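Local coordinates for coiled-coil quantitatively-enriched protein 1 (Schizosaccharomyces pombe, PDB 7CUJ), which links telomeres to the meiotic centrosome and is required for telomere clustering in meiotic prophase, telomere length regulation and chromosome segregation, at residues 19-24 and 98-103; 62-67 and 216-221. All coordinates share one frame; numbering follows the deposited sequence.

How the interactions relate
Both contacts lie in an alpha/beta portion of the longer protein, built on a parallel sheet, and their centres are about 11 Å apart. Interaction 1 joins the starts of helices 20-32 and 102-112; interaction 2 sets the end of helix 47-65 against the start of helix 217-223. They are wired together by side chains. Lys-103 NZ of interaction 1 forms a salt bridge with Glu-218 OE1 of interaction 2 at 2.8 Å, and Gln-22 NE2 probably donates to Ile-63 O at 2.9 Å. Ser-101 CB also packs against His-66 CE1 at 3.4 Å. Segment 62-67 is thus touched by both halves of interaction 1, while segment 216-221 is tied to it through the lysine.

Interaction 1. Residues 19-24 and 98-103; sequences SALQRK and AENSSK
Ser-19 turns OG in between its backbone N and carbonyl carbon (chi1 46°), and Asn-100 sets CG opposite its own carbonyl carbon (chi1 -77°); OG therefore faces the Asn-100 backbone while the amide is carried across Leu-21. Ser-19 OG lies 2.9 Å from Asn-100 O and 3.1 Å from Gln-22 OE1, two acceptors competing for one hydroxyl proton. Ser-19 is the N-cap of helix 20-32, and its backbone N donates to Gln-22 OE1 over 3.0 Å, nearly straight at 165° and onto a lone pair in the carbonyl plane: one half of a capping box. The same OE1 also meets water 1 at 2.8 Å, and that water accepts the N-H of Ser-102 at 2.7 Å, in the opening turn of helix 102-112. NE2 turns to Ile-63 O, consistent with this amide orientation. Beside this polar cluster, Leu-21 and Asn-100 cross at about a right angle, with Leu-21 CB 3.7 Å from Asn-100 OD1 and Leu-21 CD1 3.9 Å from Asn-100 CG. Both also pack on a chain of another protein. Without this amide, as with an alanine here, Ser-19 N is likely to lose its acceptor, Ile-63 O its donor, and the water its link to OE1. The two helix starts are thus joined mostly by polar chemistry: an unsettled hydroxyl proton, the shared OE1 and a water, with Leu-21 adding apolar contact to the amide.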
loop_
_atom_site.group_PDB
_atom_site.type_symbol
_atom_site.label_atom_id
_atom_site.label_comp_id
_atom_site.label_asym_id
_atom_site.label_seq_id
_atom_site.Cartn_x
_atom_site.Cartn_y
_atom_site.Cartn_z
ATOM N N SER A 19 16.224 -12.222 -16.674
ATOM C CA SER A 19 16.908 -11.059 -17.214
ATOM C C SER A 19 16.850 -9.911 -16.208
ATOM O O SER A 19 16.084 -9.965 -15.248
ATOM C CB SER A 19 16.292 -10.659 -18.524
ATOM O OG SER A 19 14.877 -10.648 -18.424
ATOM N N ALA A 20 17.658 -8.870 -16.453
ATOM C CA ALA A 20 17.678 -7.682 -15.612
ATOM C C ALA A 20 16.290 -7.044 -15.570
ATOM O O ALA A 20 15.853 -6.590 -14.515
ATOM C CB ALA A 20 18.729 -6.711 -16.096
ATOM N N LEU A 21 15.605 -7.045 -16.723
ATOM C CA LEU A 21 14.271 -6.485 -16.892
ATOM C C LEU A 21 13.283 -7.221 -15.989
ATOM O O LEU A 21 12.495 -6.592 -15.289
ATOM C CB LEU A 21 13.856 -6.637 -18.361
ATOM C CG LEU A 21 12.832 -5.644 -18.921
ATOM C CD1 LEU A 21 12.094 -6.254 -20.102
ATOM C CD2 LEU A 21 11.839 -5.164 -17.874
ATOM N N GLN A 22 13.323 -8.557 -16.035
ATOM C CA GLN A 22 12.403 -9.397 -15.286
ATOM C C GLN A 22 12.567 -9.149 -13.788
ATOM O O GLN A 22 11.582 -9.117 -13.058
ATOM C CB GLN A 22 12.636 -10.873 -15.622
ATOM C CG GLN A 22 11.912 -11.346 -16.874
ATOM C CD GLN A 22 12.267 -12.764 -17.254
ATOM O OE1 GLN A 22 13.430 -13.153 -17.271
ATOM N NE2 GLN A 22 11.257 -13.555 -17.577
ATOM N N ARG A 23 13.819 -8.974 -13.346
ATOM C CA ARG A 23 14.132 -8.758 -11.941
ATOM C C ARG A 23 13.610 -7.395 -11.494
ATOM O O ARG A 23 13.034 -7.279 -10.413
ATOM C CB ARG A 23 15.637 -8.892 -11.692
ATOM C CG ARG A 23 16.144 -10.321 -11.798
ATOM C CD ARG A 23 17.510 -10.382 -12.445
ATOM N NE ARG A 23 18.538 -10.839 -11.525
ATOM C CZ ARG A 23 19.260 -11.945 -11.684
ATOM N NH1 ARG A 23 19.082 -12.716 -12.745
ATOM N NH2 ARG A 23 20.169 -12.271 -10.783
ATOM N N LYS A 24 13.825 -6.376 -12.334
ATOM C CA LYS A 24 13.316 -5.042 -12.073
ATOM C C LYS A 24 11.805 -5.115 -11.882
ATOM O O LYS A 24 11.271 -4.544 -10.934
ATOM C CB LYS A 24 13.612 -4.108 -13.248
ATOM C CG LYS A 24 15.012 -3.522 -13.294
ATOM C CD LYS A 24 15.119 -2.485 -14.384
ATOM C CE LYS A 24 16.532 -2.282 -14.881
ATOM N NZ LYS A 24 16.541 -1.765 -16.270
ATOM N N ALA A 98 13.547 -12.904 -27.773
ATOM C CA ALA A 98 14.532 -13.762 -27.127
ATOM C C ALA A 98 15.598 -12.947 -26.394
ATOM O O ALA A 98 16.457 -13.514 -25.721
ATOM C CB ALA A 98 15.151 -14.686 -28.146
ATOM N N GLU A 99 15.527 -11.617 -26.524
ATOM C CA GLU A 99 16.471 -10.698 -25.905
ATOM C C GLU A 99 16.363 -10.774 -24.382
ATOM O O GLU A 99 17.375 -10.702 -23.685
ATOM C CB GLU A 99 16.209 -9.277 -26.410
ATOM C CG GLU A 99 17.157 -8.232 -25.844
ATOM C CD GLU A 99 17.075 -6.866 -26.505
ATOM O OE1 GLU A 99 15.991 -6.516 -27.019
ATOM O OE2 GLU A 99 18.102 -6.157 -26.511
ATOM N N ASN A 100 15.132 -10.928 -23.876
ATOM C CA ASN A 100 14.866 -10.795 -22.452
ATOM C C ASN A 100 14.284 -12.079 -21.861
ATOM O O ASN A 100 13.847 -12.080 -20.711
ATOM C CB ASN A 100 13.977 -9.583 -22.154
ATOM C CG ASN A 100 14.727 -8.268 -22.211
ATOM O OD1 ASN A 100 15.566 -7.987 -21.358
ATOM N ND2 ASN A 100 14.427 -7.454 -23.209
ATOM N N SER A 101 14.287 -13.170 -22.636
ATOM C CA SER A 101 13.778 -14.443 -22.146
ATOM C C SER A 101 14.805 -15.554 -22.344
ATOM O O SER A 101 15.128 -15.915 -23.473
ATOM C CB SER A 101 12.457 -14.802 -22.776
ATOM O OG SER A 101 12.018 -16.078 -22.330
ATOM N N SER A 102 15.294 -16.094 -21.222
ATOM C CA SER A 102 16.169 -17.254 -21.203
ATOM C C SER A 102 15.437 -18.477 -21.745
ATOM O O SER A 102 16.072 -19.442 -22.156
ATOM C CB SER A 102 16.659 -17.529 -19.808
ATOM O OG SER A 102 17.823 -16.775 -19.520
ATOM N N LYS A 103 14.101 -18.434 -21.709
ATOM C CA LYS A 103 13.282 -19.564 -22.118
ATOM C C LYS A 103 13.265 -19.673 -23.642
ATOM O O LYS A 103 13.463 -20.756 -24.188
ATOM C CB LYS A 103 11.877 -19.448 -21.525
ATOM C CG LYS A 103 11.798 -19.729 -20.033
ATOM C CD LYS A 103 10.396 -19.683 -19.481
ATOM C CE LYS A 103 10.351 -20.076 -18.021
ATOM N NZ LYS A 103 8.982 -19.954 -17.469
HETATM O O HOH W 1 15.102 -14.575 -19.033
#

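Interaction 2. Residues 62-67 and 216-221; sequences NIAKHP and SIEHAI
Ala-64 turns its methyl toward Glu-218 and forms the centre of this contact; Glu-218 gives the larger share from segment 216-221. Glu-218 CB stands back, 5.2 Å from the Ala-64 methyl, but CG, placed opposite the carbonyl carbon (chi1 -59°), starts an extended run along the end of helix 47-65. CG comes to 4.0 Å from Ala-64 CB. At CD the distance is 3.9 Å, and here the methyl sits over the flat face of the carboxylate, almost directly above the carbon, leaving both oxygens able to bond in other directions. OE1, itself 4.0 Å from that methyl, forms a salt bridge with Lys-103 and accepts the N-H of His-213; OE2 accepts from Ile-191 N, at the start of helix 191-200. Three donors thus satisfy a buried carboxylate, and Lys-103 would be expected to favour the ionised form of the carboxylate.

Glu-218 belongs to the first turn of the helix that follows strand 208-213, an inner strand of the parallel sheet of the alpha/beta fold, so the contact sits at the strand-to-helix junction and closes it against the last turn of helix 47-65. Ser-216 is the N-cap there. Its OG accepts from Glu-218 N at 3.2 Å with an angle of 136°, and also bonds to His-213 O. Ser-216 CB also faces the alanine, 4.3 Å from Ala-64 CB. Further along, Ile-217 lies on Ile-57 and Ala-60, earlier turns of helix 47-65.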
loop_
_atom_site.group_PDB
_atom_site.type_symbol
_atom_site.label_atom_id
_atom_site.label_comp_id
_atom_site.label_asym_id
_atom_site.label_seq_id
_atom_site.Cartn_x
_atom_site.Cartn_y
_atom_site.Cartn_z
ATOM N N ASN A 62 3.232 -13.898 -15.079
ATOM C CA ASN A 62 3.320 -13.234 -16.372
ATOM C C ASN A 62 4.756 -12.793 -16.647
ATOM O O ASN A 62 5.267 -13.019 -17.742
ATOM C CB ASN A 62 2.338 -12.065 -16.502
ATOM C CG ASN A 62 0.887 -12.494 -16.489
ATOM O OD1 ASN A 62 0.573 -13.670 -16.679
ATOM N ND2 ASN A 62 -0.008 -11.546 -16.257
ATOM N N ILE A 63 5.389 -12.170 -15.642
ATOM C CA ILE A 63 6.766 -11.707 -15.740
ATOM C C ILE A 63 7.676 -12.895 -16.050
ATOM O O ILE A 63 8.622 -12.767 -16.826
ATOM C CB ILE A 63 7.185 -10.951 -14.459
ATOM C CG1 ILE A 63 6.425 -9.626 -14.320
ATOM C CG2 ILE A 63 8.692 -10.738 -14.402
ATOM C CD1 ILE A 63 6.332 -9.100 -12.901
ATOM N N ALA A 64 7.358 -14.052 -15.454
ATOM C CA ALA A 64 8.150 -15.262 -15.594
ATOM C C ALA A 64 7.930 -15.894 -16.967
ATOM O O ALA A 64 8.797 -16.609 -17.463
ATOM C CB ALA A 64 7.825 -16.228 -14.480
ATOM N N LYS A 65 6.763 -15.642 -17.571
ATOM C CA LYS A 65 6.493 -16.117 -18.921
ATOM C C LYS A 65 7.279 -15.261 -19.909
ATOM O O LYS A 65 8.175 -15.764 -20.584
ATOM C CB LYS A 65 4.994 -16.099 -19.230
ATOM C CG LYS A 65 4.186 -17.198 -18.559
ATOM C CD LYS A 65 2.695 -17.055 -18.778
ATOM C CE LYS A 65 1.899 -17.377 -17.529
ATOM N NZ LYS A 65 0.445 -17.172 -17.733
ATOM N N HIS A 66 6.948 -13.966 -19.964
ATOM C CA HIS A 66 7.704 -13.012 -20.759
ATOM C C HIS A 66 7.395 -11.593 -20.297
ATOM O O HIS A 66 6.230 -11.235 -20.149
ATOM C CB HIS A 66 7.388 -13.174 -22.251
ATOM C CG HIS A 66 8.504 -12.732 -23.134
ATOM N ND1 HIS A 66 9.315 -13.632 -23.792
ATOM C CD2 HIS A 66 8.963 -11.504 -23.457
ATOM C CE1 HIS A 66 10.213 -12.977 -24.498
ATOM N NE2 HIS A 66 10.021 -11.669 -24.306
ATOM N N PRO A 67 8.419 -10.739 -20.070
ATOM C CA PRO A 67 8.185 -9.355 -19.651
ATOM C C PRO A 67 7.393 -8.521 -20.658
ATOM O O PRO A 67 6.743 -7.548 -20.278
ATOM C CB PRO A 67 9.599 -8.788 -19.439
ATOM C CG PRO A 67 10.511 -9.708 -20.230
ATOM C CD PRO A 67 9.852 -11.069 -20.166
ATOM N N SER A 216 12.110 -16.884 -9.343
ATOM C CA SER A 216 10.767 -16.440 -9.684
ATOM C C SER A 216 9.743 -17.158 -8.807
ATOM O O SER A 216 10.117 -17.961 -7.954
ATOM C CB SER A 216 10.490 -16.655 -11.153
ATOM O OG SER A 216 10.326 -18.036 -11.443
ATOM N N ILE A 217 8.454 -16.865 -9.038
ATOM C CA ILE A 217 7.353 -17.546 -8.372
ATOM C C ILE A 217 7.332 -19.021 -8.766
ATOM O O ILE A 217 6.833 -19.852 -8.011
ATOM C CB ILE A 217 5.995 -16.865 -8.649
ATOM C CG1 ILE A 217 4.901 -17.446 -7.748
ATOM C CG2 ILE A 217 5.622 -16.958 -10.124
ATOM C CD1 ILE A 217 3.667 -16.591 -7.629
ATOM N N GLU A 218 7.863 -19.322 -9.957
ATOM C CA GLU A 218 7.919 -20.679 -10.476
ATOM C C GLU A 218 8.818 -21.516 -9.570
ATOM O O GLU A 218 8.464 -22.634 -9.201
ATOM C CB GLU A 218 8.457 -20.687 -11.908
ATOM C CG GLU A 218 7.649 -19.862 -12.893
ATOM C CD GLU A 218 8.015 -20.114 -14.348
ATOM O OE1 GLU A 218 9.213 -19.991 -14.696
ATOM O OE2 GLU A 218 7.106 -20.443 -15.131
ATOM N N HIS A 219 9.976 -20.949 -9.213
ATOM C CA HIS A 219 10.918 -21.560 -8.291
ATOM C C HIS A 219 10.255 -21.800 -6.936
ATOM O O HIS A 219 10.424 -22.867 -6.348
ATOM C CB HIS A 219 12.169 -20.679 -8.168
ATOM C CG HIS A 219 13.346 -21.367 -7.565
ATOM N ND1 HIS A 219 14.613 -20.816 -7.601
ATOM C CD2 HIS A 219 13.464 -22.550 -6.925
ATOM C CE1 HIS A 219 15.461 -21.625 -6.998
ATOM N NE2 HIS A 219 14.779 -22.697 -6.578
ATOM N N ALA A 220 9.494 -20.804 -6.462
ATOM C CA ALA A 220 8.843 -20.859 -5.162
ATOM C C ALA A 220 7.757 -21.935 -5.145
ATOM O O ALA A 220 7.668 -22.709 -4.194
ATOM C CB ALA A 220 8.291 -19.501 -4.794
ATOM N N ILE A 221 6.941 -21.978 -6.203
ATOM C CA ILE A 221 5.907 -22.992 -6.339
ATOM C C ILE A 221 6.550 -24.382 -6.315
ATOM O O ILE A 221 6.021 -25.299 -5.688
ATOM C CB ILE A 221 5.048 -22.746 -7.597
ATOM C CG1 ILE A 221 4.128 -21.534 -7.408
ATOM C CG2 ILE A 221 4.260 -23.993 -7.978
ATOM C CD1 ILE A 221 3.612 -20.930 -8.695
#